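Side-chain contacts in triacylglycerol lipase (Yarrowia lipolytica, PDB 3O0D), which probably hydrolyses triacylglycerols, acting as a secreted lipase of the alpha/beta-hydrolase fold: residues 73-76 with 81-84; 39-44 with 69-74; 21-26 with 47-52; 15-20 with 221-226. One frame throughout, in Å; residues are numbered along the deposited sequence.

Overall arrangement
Helix 12-27 near the N terminus opens two of the contacts. Its residues 15-20 wait some 200 residues for strand 222-227, so contact 4 closes a loop that contains all the others. Its next turns, 21-26, meet 47-52 much sooner in contact 3. Contact 2 crosses contact 3: it starts at 39-44, within that smaller loop, and ends beyond it on strand 68-75. Contact 1 then follows from the residues where contact 2 ends, closing the tight hairpin of strands 68-75 and 80-87. Contact 4 sets the helix against strand 222-227, contact 2 the loop against strand 68-75; contact 3 ties that loop to the helix, and contact 1 pairs two strands of the sheet itself.

Contact 1. Residues 73-76 with 81-84; sequences AVDH and IYLV
D75 and Y82 meet through the ends of their side chains, the carboxylate standing almost upright to the phenol ring with their planes 82° apart. The phenol donates to the acid, Y82 OH lying 2.7 Å from D75 OD2. It comes to the anti side of that oxygen and 30° out of the carboxylate plane. D75 extends CG anti to its backbone N (chi1 -177°), which carries the acid out to the hydroxyl and leaves D75 CB 3.5 Å from Y82 CE2. Tyrosine suits this place: its ring packs beside A73 and D75 CB while its hydroxyl reaches the acid. Y82 OH also lies within hydrogen-bonding distance of Q80 OE1. D75, at the end of its strand, holds the turn at S78 N through OD1 and the facing strand at Y82 through OD2. This is a beta hairpin of strands 68-75 and 80-87 in the alpha/beta-hydrolase sheet. A73 and Y82 form an antiparallel hydrogen-bonded pair: A73 N to Y82 O is 2.9 Å, and Y82 N to A73 O is 2.7 Å. The small methyl of A73 leaves room for the ring, A73 CB 4.4 Å from Y82 CD2. On the other face V74 and I81, a non-hydrogen-bonded pair, touch lightly at V74 CG2 and I81 CG1, 4.5 Å apart. Their branched side chains suit a strand and are buried under V147 of helix 127-150.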
# COMPACT_ATOMS: atom_id res chain seq x y z
N ALA A 73 -1.10 13.26 -7.98
CA ALA A 73 -0.94 13.60 -9.41
C ALA A 73 -2.23 13.21 -10.15
O ALA A 73 -3.06 12.47 -9.60
CB ALA A 73 0.21 12.75 -10.00
N VAL A 74 -2.38 13.72 -11.39
CA VAL A 74 -3.58 13.43 -12.22
C VAL A 74 -3.04 12.84 -13.55
O VAL A 74 -2.20 13.46 -14.20
CB VAL A 74 -4.35 14.70 -12.51
CG1 VAL A 74 -5.56 14.33 -13.44
CG2 VAL A 74 -4.89 15.26 -11.17
N ASP A 75 -3.57 11.69 -13.94
CA ASP A 75 -3.10 10.99 -15.18
C ASP A 75 -4.37 11.15 -16.11
O ASP A 75 -5.41 10.50 -15.92
CB ASP A 75 -2.87 9.57 -14.87
CG ASP A 75 -2.31 8.79 -16.08
OD1 ASP A 75 -2.67 9.17 -17.21
OD2 ASP A 75 -1.55 7.81 -15.88
N HIS A 76 -4.20 12.05 -17.05
CA HIS A 76 -5.22 12.34 -18.07
C HIS A 76 -5.24 11.25 -19.11
O HIS A 76 -6.20 11.22 -19.92
CB HIS A 76 -4.83 13.67 -18.72
CG HIS A 76 -4.89 14.83 -17.77
ND1 HIS A 76 -6.08 15.27 -17.22
CD2 HIS A 76 -3.92 15.58 -17.21
CE1 HIS A 76 -5.83 16.27 -16.38
NE2 HIS A 76 -4.53 16.49 -16.38
N ILE A 81 -6.72 9.76 -10.68
CA ILE A 81 -6.02 10.67 -9.72
C ILE A 81 -5.20 9.69 -8.86
O ILE A 81 -5.72 8.71 -8.31
CB ILE A 81 -7.08 11.35 -8.82
CG1 ILE A 81 -7.92 12.30 -9.70
CG2 ILE A 81 -6.30 12.17 -7.69
CD1 ILE A 81 -9.30 12.79 -8.99
N TYR A 82 -3.91 10.02 -8.73
CA TYR A 82 -3.01 9.14 -7.92
C TYR A 82 -2.64 9.82 -6.59
O TYR A 82 -2.27 10.96 -6.66
CB TYR A 82 -1.71 8.98 -8.65
CG TYR A 82 -1.79 8.28 -9.98
CD1 TYR A 82 -2.66 7.23 -10.16
CD2 TYR A 82 -0.94 8.66 -10.98
CE1 TYR A 82 -2.71 6.57 -11.45
CE2 TYR A 82 -1.00 8.02 -12.30
CZ TYR A 82 -1.87 6.97 -12.43
OH TYR A 82 -1.98 6.32 -13.64
N LEU A 83 -2.83 9.12 -5.49
CA LEU A 83 -2.24 9.56 -4.23
C LEU A 83 -1.16 8.47 -3.88
O LEU A 83 -1.49 7.32 -3.79
CB LEU A 83 -3.31 9.56 -3.15
CG LEU A 83 -2.70 9.89 -1.75
CD1 LEU A 83 -1.96 11.22 -1.75
CD2 LEU A 83 -3.89 9.93 -0.76
N VAL A 84 0.09 8.94 -3.71
CA VAL A 84 1.18 7.98 -3.51
C VAL A 84 1.85 8.42 -2.21
O VAL A 84 2.10 9.61 -2.02
CB VAL A 84 2.17 8.14 -4.61
CG1 VAL A 84 3.49 7.30 -4.32
CG2 VAL A 84 1.54 7.62 -5.99

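Contact 2. Residues 39-44 with 69-74; sequences KPFNCG and SGYLAV
F41 carries this contact from the loop side, reaching Y71 and A73 of strand 69-74 with one end of its ring. Just before it, P40 follows a cis peptide bond and is tied through its backbone to L55, fastening the loop to strand 53-60. F41 sets CG anti to its backbone N (chi1 -162°), and the ring points inward to the sheet. F41 CE1 comes within 3.9 Å of Y71 CE1, which lies at the edge of the F41 ring, near its plane. The two side chains run at about a right angle, yet their ring planes are only 56° apart, an oblique pair with centroids 5.8 Å from each other. Y71 OH also sits at the F41 edge, 4.0 Å from F41 CZ, but its hydrogen bond goes to the carbonyl of L24 on helix 12-27. A tyrosine therefore fits here: its ring packs against the loop while its hydroxyl binds a helix carbonyl. A73 adds a compact methyl, A73 CB 4.4 Å from F41 CE1, small enough to admit the ring. Two residues beyond F41, C43 is joined to C47 by a disulfide that closes residues 43-47, a small part of the loop, into a ring. Here an irregular loop between helix 12-27 and strand 53-60 lays an aromatic side chain against one face of the alpha/beta-hydrolase sheet.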
# COMPACT_ATOMS: atom_id res chain seq x y z
N LYS A 39 7.69 19.44 -12.48
CA LYS A 39 6.44 19.54 -13.31
C LYS A 39 6.86 19.46 -14.79
O LYS A 39 7.93 19.97 -15.20
CB LYS A 39 5.61 20.83 -12.93
CG LYS A 39 4.85 20.75 -11.51
CD LYS A 39 4.28 22.11 -11.02
CE LYS A 39 3.17 21.97 -9.93
NZ LYS A 39 3.68 21.49 -8.60
N PRO A 40 6.04 18.78 -15.64
CA PRO A 40 4.78 18.19 -15.26
C PRO A 40 4.96 17.00 -14.46
O PRO A 40 4.28 16.87 -13.46
CB PRO A 40 4.12 17.82 -16.63
CG PRO A 40 4.89 18.43 -17.62
CD PRO A 40 6.29 18.63 -17.08
N PHE A 41 5.83 16.08 -14.87
CA PHE A 41 6.02 14.85 -14.12
C PHE A 41 7.32 14.21 -14.56
O PHE A 41 7.32 13.18 -15.22
CB PHE A 41 4.85 13.89 -14.36
CG PHE A 41 4.74 12.80 -13.33
CD1 PHE A 41 4.55 13.10 -12.00
CD2 PHE A 41 4.84 11.47 -13.71
CE1 PHE A 41 4.45 12.10 -11.05
CE2 PHE A 41 4.74 10.46 -12.77
CZ PHE A 41 4.55 10.78 -11.44
N ASN A 42 8.42 14.84 -14.19
CA ASN A 42 9.73 14.40 -14.67
C ASN A 42 10.65 14.03 -13.50
O ASN A 42 10.79 14.83 -12.56
CB ASN A 42 10.37 15.58 -15.44
CG ASN A 42 9.55 16.01 -16.63
OD1 ASN A 42 8.92 15.19 -17.27
ND2 ASN A 42 9.50 17.31 -16.90
N CYS A 43 11.21 12.83 -13.51
CA CYS A 43 12.01 12.37 -12.38
C CYS A 43 12.86 11.18 -12.79
O CYS A 43 13.12 10.27 -12.00
CB CYS A 43 11.10 11.98 -11.20
SG CYS A 43 10.29 10.38 -11.38
N GLY A 44 13.29 11.21 -14.04
CA GLY A 44 14.08 10.13 -14.63
C GLY A 44 13.23 8.97 -15.14
O GLY A 44 12.05 9.14 -15.56
N SER A 69 5.53 11.16 3.38
CA SER A 69 5.84 12.09 2.33
C SER A 69 5.16 11.42 1.07
O SER A 69 4.74 10.27 1.16
CB SER A 69 7.31 12.16 2.02
OG SER A 69 8.02 12.74 3.18
N GLY A 70 5.10 12.17 0.01
CA GLY A 70 4.40 11.53 -1.19
C GLY A 70 3.89 12.63 -2.06
O GLY A 70 4.35 13.78 -2.08
N TYR A 71 2.97 12.23 -2.98
CA TYR A 71 2.55 13.26 -3.96
C TYR A 71 1.13 12.90 -4.46
O TYR A 71 0.61 11.79 -4.26
CB TYR A 71 3.47 13.36 -5.20
CG TYR A 71 3.56 12.02 -6.00
CD1 TYR A 71 2.70 11.78 -7.13
CD2 TYR A 71 4.54 11.09 -5.73
CE1 TYR A 71 2.79 10.59 -7.85
CE2 TYR A 71 4.64 9.86 -6.47
CZ TYR A 71 3.77 9.68 -7.53
OH TYR A 71 3.89 8.51 -8.27
N LEU A 72 0.52 13.92 -5.02
CA LEU A 72 -0.79 13.81 -5.61
C LEU A 72 -0.56 14.13 -7.05
O LEU A 72 -0.01 15.19 -7.43
CB LEU A 72 -1.71 14.85 -4.93
CG LEU A 72 -3.16 14.97 -5.41
CD1 LEU A 72 -3.96 13.68 -5.36
CD2 LEU A 72 -3.83 16.13 -4.59
N ALA A 73 -1.10 13.26 -7.98
CA ALA A 73 -0.94 13.60 -9.41
C ALA A 73 -2.23 13.21 -10.15
O ALA A 73 -3.06 12.47 -9.60
CB ALA A 73 0.21 12.75 -10.00
N VAL A 74 -2.38 13.72 -11.39
CA VAL A 74 -3.58 13.43 -12.22
C VAL A 74 -3.04 12.84 -13.55
O VAL A 74 -2.20 13.46 -14.20
CB VAL A 74 -4.35 14.70 -12.51
CG1 VAL A 74 -5.56 14.33 -13.44
CG2 VAL A 74 -4.89 15.26 -11.17

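Contact 3. Residues 21-26 with 47-52; sequences YARLAN and CAHFPN
R23 NH1 is hydrogen-bonded to Q46 OE1, which holds the guanidinium while its face lies flat on the imidazole of H49. With CG anti to its carbonyl carbon (chi1 -59°), R23 extends over that ring. The planes are 9° apart and their centres 3.6 Å. R23 CZ stands over the middle of the imidazole, while R23 NH2 comes 3.4 Å from H49 NE2 at an angle too poor for a hydrogen bond. Arginine suits the spot: its flat cation can stack on a ring and still direct N-H groups outward; H49, bonded through ND1 to the carbonyl of L45, offers a fixed ring, whose protonation the nearby cation would probably disfavour. Beneath this pair, which is open to solvent at H49, lies an apolar one. L24 puts CD2 over one face of F50, 3.7 Å from the ring centroid and 17° off its normal, a CH-pi contact. R23 CB meets the edge of the same ring, 4.0 Å from F50 CE2. The branched leucine end suits an aromatic face in this buried place. This polar stack above an apolar layer fastens the loop that carries the C43-C47 disulfide to helix 12-27 in the N-terminal part of the lipase fold.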
# COMPACT_ATOMS: atom_id res chain seq x y z
N TYR A 21 1.75 0.19 -10.65
CA TYR A 21 1.59 0.76 -9.27
C TYR A 21 2.97 0.62 -8.58
O TYR A 21 3.43 1.55 -7.82
CB TYR A 21 0.38 0.21 -8.46
CG TYR A 21 -0.85 0.74 -9.14
CD1 TYR A 21 -1.26 2.07 -8.92
CD2 TYR A 21 -1.49 -0.02 -10.10
CE1 TYR A 21 -2.28 2.61 -9.61
CE2 TYR A 21 -2.56 0.56 -10.81
CZ TYR A 21 -2.91 1.86 -10.55
OH TYR A 21 -3.94 2.43 -11.24
N ALA A 22 3.72 -0.41 -8.90
CA ALA A 22 5.05 -0.40 -8.31
C ALA A 22 5.87 0.79 -8.73
O ALA A 22 6.66 1.34 -7.96
CB ALA A 22 5.83 -1.76 -8.67
N ARG A 23 5.77 1.17 -10.00
CA ARG A 23 6.48 2.32 -10.45
C ARG A 23 5.99 3.63 -9.79
O ARG A 23 6.76 4.41 -9.42
CB ARG A 23 6.41 2.53 -11.96
CG ARG A 23 6.94 1.41 -12.83
CD ARG A 23 7.02 1.92 -14.26
NE ARG A 23 7.22 0.90 -15.25
CZ ARG A 23 8.37 0.34 -15.53
NH1 ARG A 23 9.48 0.70 -14.94
NH2 ARG A 23 8.40 -0.57 -16.46
N LEU A 24 4.69 3.81 -9.69
CA LEU A 24 4.16 5.02 -9.08
C LEU A 24 4.66 5.10 -7.61
O LEU A 24 4.97 6.23 -7.13
CB LEU A 24 2.64 5.05 -9.09
CG LEU A 24 2.20 5.37 -10.53
CD1 LEU A 24 0.65 5.00 -10.62
CD2 LEU A 24 2.44 6.84 -11.10
N ALA A 25 4.59 3.97 -6.93
CA ALA A 25 5.13 3.95 -5.50
C ALA A 25 6.56 4.32 -5.45
O ALA A 25 6.98 5.06 -4.51
CB ALA A 25 4.95 2.58 -4.93
N ASN A 26 7.37 3.84 -6.38
CA ASN A 26 8.84 4.19 -6.45
C ASN A 26 9.05 5.64 -6.60
O ASN A 26 9.91 6.21 -5.91
CB ASN A 26 9.46 3.31 -7.58
CG ASN A 26 10.75 3.83 -8.13
OD1 ASN A 26 10.90 5.01 -8.40
ND2 ASN A 26 11.68 2.90 -8.41
N CYS A 47 9.24 8.12 -13.95
CA CYS A 47 8.22 9.10 -14.35
C CYS A 47 8.06 9.05 -15.88
O CYS A 47 6.95 9.42 -16.36
CB CYS A 47 8.66 10.47 -14.04
SG CYS A 47 8.44 10.82 -12.23
N ALA A 48 9.15 8.68 -16.61
CA ALA A 48 9.08 8.67 -18.09
C ALA A 48 8.05 7.67 -18.63
O ALA A 48 7.63 7.86 -19.80
CB ALA A 48 10.43 8.36 -18.76
N HIS A 49 7.61 6.74 -17.84
CA HIS A 49 6.54 5.79 -18.26
C HIS A 49 5.14 6.32 -18.11
O HIS A 49 4.16 5.55 -18.34
CB HIS A 49 6.61 4.49 -17.41
CG HIS A 49 7.75 3.61 -17.78
ND1 HIS A 49 9.04 3.78 -17.33
CD2 HIS A 49 7.75 2.50 -18.57
CE1 HIS A 49 9.82 2.85 -17.87
NE2 HIS A 49 9.06 2.05 -18.58
N PHE A 50 4.99 7.66 -17.79
CA PHE A 50 3.67 8.19 -17.49
C PHE A 50 3.31 9.44 -18.31
O PHE A 50 3.24 10.60 -17.77
CB PHE A 50 3.63 8.54 -16.00
CG PHE A 50 3.53 7.31 -15.19
CD1 PHE A 50 2.37 6.61 -15.12
CD2 PHE A 50 4.74 6.75 -14.69
CE1 PHE A 50 2.27 5.39 -14.39
CE2 PHE A 50 4.73 5.49 -14.04
CZ PHE A 50 3.51 4.81 -13.87
N PRO A 51 3.03 9.28 -19.61
CA PRO A 51 2.68 10.45 -20.44
C PRO A 51 1.31 10.97 -19.95
O PRO A 51 0.40 10.23 -19.55
CB PRO A 51 2.52 9.86 -21.89
CG PRO A 51 2.25 8.33 -21.62
CD PRO A 51 3.04 7.97 -20.34
N ASN A 52 1.16 12.27 -20.11
CA ASN A 52 -0.09 12.97 -19.74
C ASN A 52 -0.42 12.94 -18.29
O ASN A 52 -1.58 13.03 -17.88
CB ASN A 52 -1.26 12.43 -20.59
CG ASN A 52 -2.13 13.55 -21.11
OD1 ASN A 52 -2.11 14.70 -20.67
ND2 ASN A 52 -3.03 13.16 -22.14

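Contact 4. Residues 15-20 with 221-226; sequences YNFFEK and KLYRIT
Helix 15-20 passes over strand 222-226 at 79°, their axes 11.0 Å apart, and the nearest CA atoms are those of F18 and I225. That spacing is filled by rings. Both F17 and F18 turn an edge to the same face of Y223, F17 over its CD2-CE2 side, F18 just outside the rim near CD1. F17 makes an edge-to-face pair with planes at 74°, F17 CE2 3.8 Å from Y223 CE2. The F18 pair is offset edge-to-face, with F18 CE1 3.6 Å from Y223 CD1. Different first torsions bring the two neighbours together: F17 has CG anti to its backbone N (chi1 163°), F18 anti to its carbonyl carbon. The result is an aromatic cluster on the central sheet of the alpha/beta-hydrolase fold, where strand 222-227 lies between strands 183-187 and 247-250. Y21 extends it by an edge-to-face contact with F17. Phenylalanine rings span the distance from helix to sheet without adding polar atoms, while the tyrosine offers one broad face to two edges. I225 extends its longer branch toward F18, I225 CD1 3.9 Å from F18 CB, and also touches V185 of the adjacent strand.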
# COMPACT_ATOMS: atom_id res chain seq x y z
N TYR A 15 -0.15 -8.47 -14.85
CA TYR A 15 1.22 -8.23 -14.41
C TYR A 15 1.60 -6.74 -14.70
O TYR A 15 2.18 -6.06 -13.86
CB TYR A 15 2.17 -9.14 -15.26
CG TYR A 15 3.64 -8.98 -14.95
CD1 TYR A 15 4.31 -10.04 -14.29
CD2 TYR A 15 4.39 -7.86 -15.42
CE1 TYR A 15 5.68 -9.96 -14.02
CE2 TYR A 15 5.80 -7.75 -15.17
CZ TYR A 15 6.39 -8.82 -14.49
OH TYR A 15 7.73 -8.64 -14.24
N ASN A 16 1.20 -6.21 -15.91
CA ASN A 16 1.57 -4.84 -16.26
C ASN A 16 0.86 -3.78 -15.33
O ASN A 16 1.47 -2.72 -15.03
CB ASN A 16 1.16 -4.51 -17.69
CG ASN A 16 1.95 -5.32 -18.72
OD1 ASN A 16 2.97 -5.90 -18.41
ND2 ASN A 16 1.42 -5.39 -19.96
N PHE A 17 -0.32 -4.18 -14.85
CA PHE A 17 -1.08 -3.36 -13.95
C PHE A 17 -0.36 -3.29 -12.58
O PHE A 17 -0.12 -2.18 -12.04
CB PHE A 17 -2.43 -4.01 -13.82
CG PHE A 17 -3.25 -3.53 -12.62
CD1 PHE A 17 -3.99 -2.34 -12.65
CD2 PHE A 17 -3.37 -4.41 -11.57
CE1 PHE A 17 -4.85 -2.06 -11.48
CE2 PHE A 17 -4.14 -4.12 -10.44
CZ PHE A 17 -4.86 -2.94 -10.43
N PHE A 18 0.09 -4.42 -12.08
CA PHE A 18 0.83 -4.36 -10.82
C PHE A 18 2.12 -3.58 -10.97
O PHE A 18 2.47 -2.80 -10.14
CB PHE A 18 1.11 -5.77 -10.30
CG PHE A 18 -0.14 -6.55 -9.96
CD1 PHE A 18 -1.13 -6.01 -9.16
CD2 PHE A 18 -0.32 -7.83 -10.40
CE1 PHE A 18 -2.23 -6.72 -8.84
CE2 PHE A 18 -1.45 -8.54 -10.08
CZ PHE A 18 -2.40 -7.99 -9.32
N GLU A 19 2.83 -3.82 -12.06
CA GLU A 19 4.10 -3.09 -12.31
C GLU A 19 3.90 -1.63 -12.35
O GLU A 19 4.70 -0.85 -11.82
CB GLU A 19 4.72 -3.64 -13.60
CG GLU A 19 6.02 -2.94 -14.01
CD GLU A 19 6.57 -3.55 -15.34
OE1 GLU A 19 5.89 -3.39 -16.38
OE2 GLU A 19 7.64 -4.18 -15.24
N LYS A 20 2.79 -1.21 -12.97
CA LYS A 20 2.45 0.20 -12.97
C LYS A 20 2.42 0.87 -11.58
O LYS A 20 3.08 1.96 -11.41
CB LYS A 20 1.08 0.42 -13.69
CG LYS A 20 0.60 1.86 -13.50
CD LYS A 20 -0.77 1.97 -14.26
CE LYS A 20 -1.44 3.28 -13.87
NZ LYS A 20 -2.75 3.44 -14.61
N LYS A 221 -10.88 -3.93 -5.92
CA LYS A 221 -10.30 -2.66 -5.67
C LYS A 221 -9.19 -2.73 -4.62
O LYS A 221 -8.79 -1.66 -4.17
CB LYS A 221 -11.40 -1.70 -5.11
CG LYS A 221 -12.50 -1.37 -6.20
CD LYS A 221 -11.90 -0.54 -7.31
CE LYS A 221 -12.65 -0.77 -8.69
NZ LYS A 221 -13.96 -0.19 -8.67
N LEU A 222 -8.82 -3.95 -4.22
CA LEU A 222 -7.75 -4.06 -3.17
C LEU A 222 -6.75 -5.09 -3.57
O LEU A 222 -7.11 -6.28 -3.74
CB LEU A 222 -8.34 -4.35 -1.79
CG LEU A 222 -7.33 -4.50 -0.64
CD1 LEU A 222 -6.45 -3.31 -0.48
CD2 LEU A 222 -8.20 -4.66 0.62
N TYR A 223 -5.50 -4.68 -3.62
CA TYR A 223 -4.41 -5.69 -3.81
C TYR A 223 -3.26 -5.35 -2.85
O TYR A 223 -2.79 -4.20 -2.84
CB TYR A 223 -3.84 -5.57 -5.24
CG TYR A 223 -4.89 -5.78 -6.36
CD1 TYR A 223 -5.13 -7.08 -6.82
CD2 TYR A 223 -5.67 -4.71 -6.77
CE1 TYR A 223 -6.14 -7.31 -7.82
CE2 TYR A 223 -6.65 -4.95 -7.76
CZ TYR A 223 -6.82 -6.24 -8.25
OH TYR A 223 -7.75 -6.44 -9.28
N ARG A 224 -2.74 -6.37 -2.19
CA ARG A 224 -1.54 -6.25 -1.25
C ARG A 224 -0.40 -7.08 -1.88
O ARG A 224 -0.39 -8.31 -1.75
CB ARG A 224 -1.82 -6.88 0.10
CG ARG A 224 -2.87 -6.02 0.93
CD ARG A 224 -2.74 -6.52 2.48
NE ARG A 224 -3.17 -7.92 2.67
CZ ARG A 224 -2.35 -9.01 2.75
NH1 ARG A 224 -1.01 -8.87 2.65
NH2 ARG A 224 -2.83 -10.25 2.90
N ILE A 225 0.49 -6.37 -2.56
CA ILE A 225 1.62 -7.04 -3.22
C ILE A 225 2.71 -7.32 -2.18
O ILE A 225 3.07 -6.41 -1.46
CB ILE A 225 2.18 -6.18 -4.37
CG1 ILE A 225 1.07 -5.79 -5.40
CG2 ILE A 225 3.27 -7.02 -5.12
CD1 ILE A 225 1.52 -4.77 -6.56
N THR A 226 3.20 -8.56 -2.21
CA THR A 226 4.26 -9.00 -1.23
C THR A 226 5.34 -9.68 -2.06
O THR A 226 5.08 -10.09 -3.19
CB THR A 226 3.68 -9.99 -0.22
OG1 THR A 226 3.07 -11.11 -0.86
CG2 THR A 226 2.54 -9.36 0.67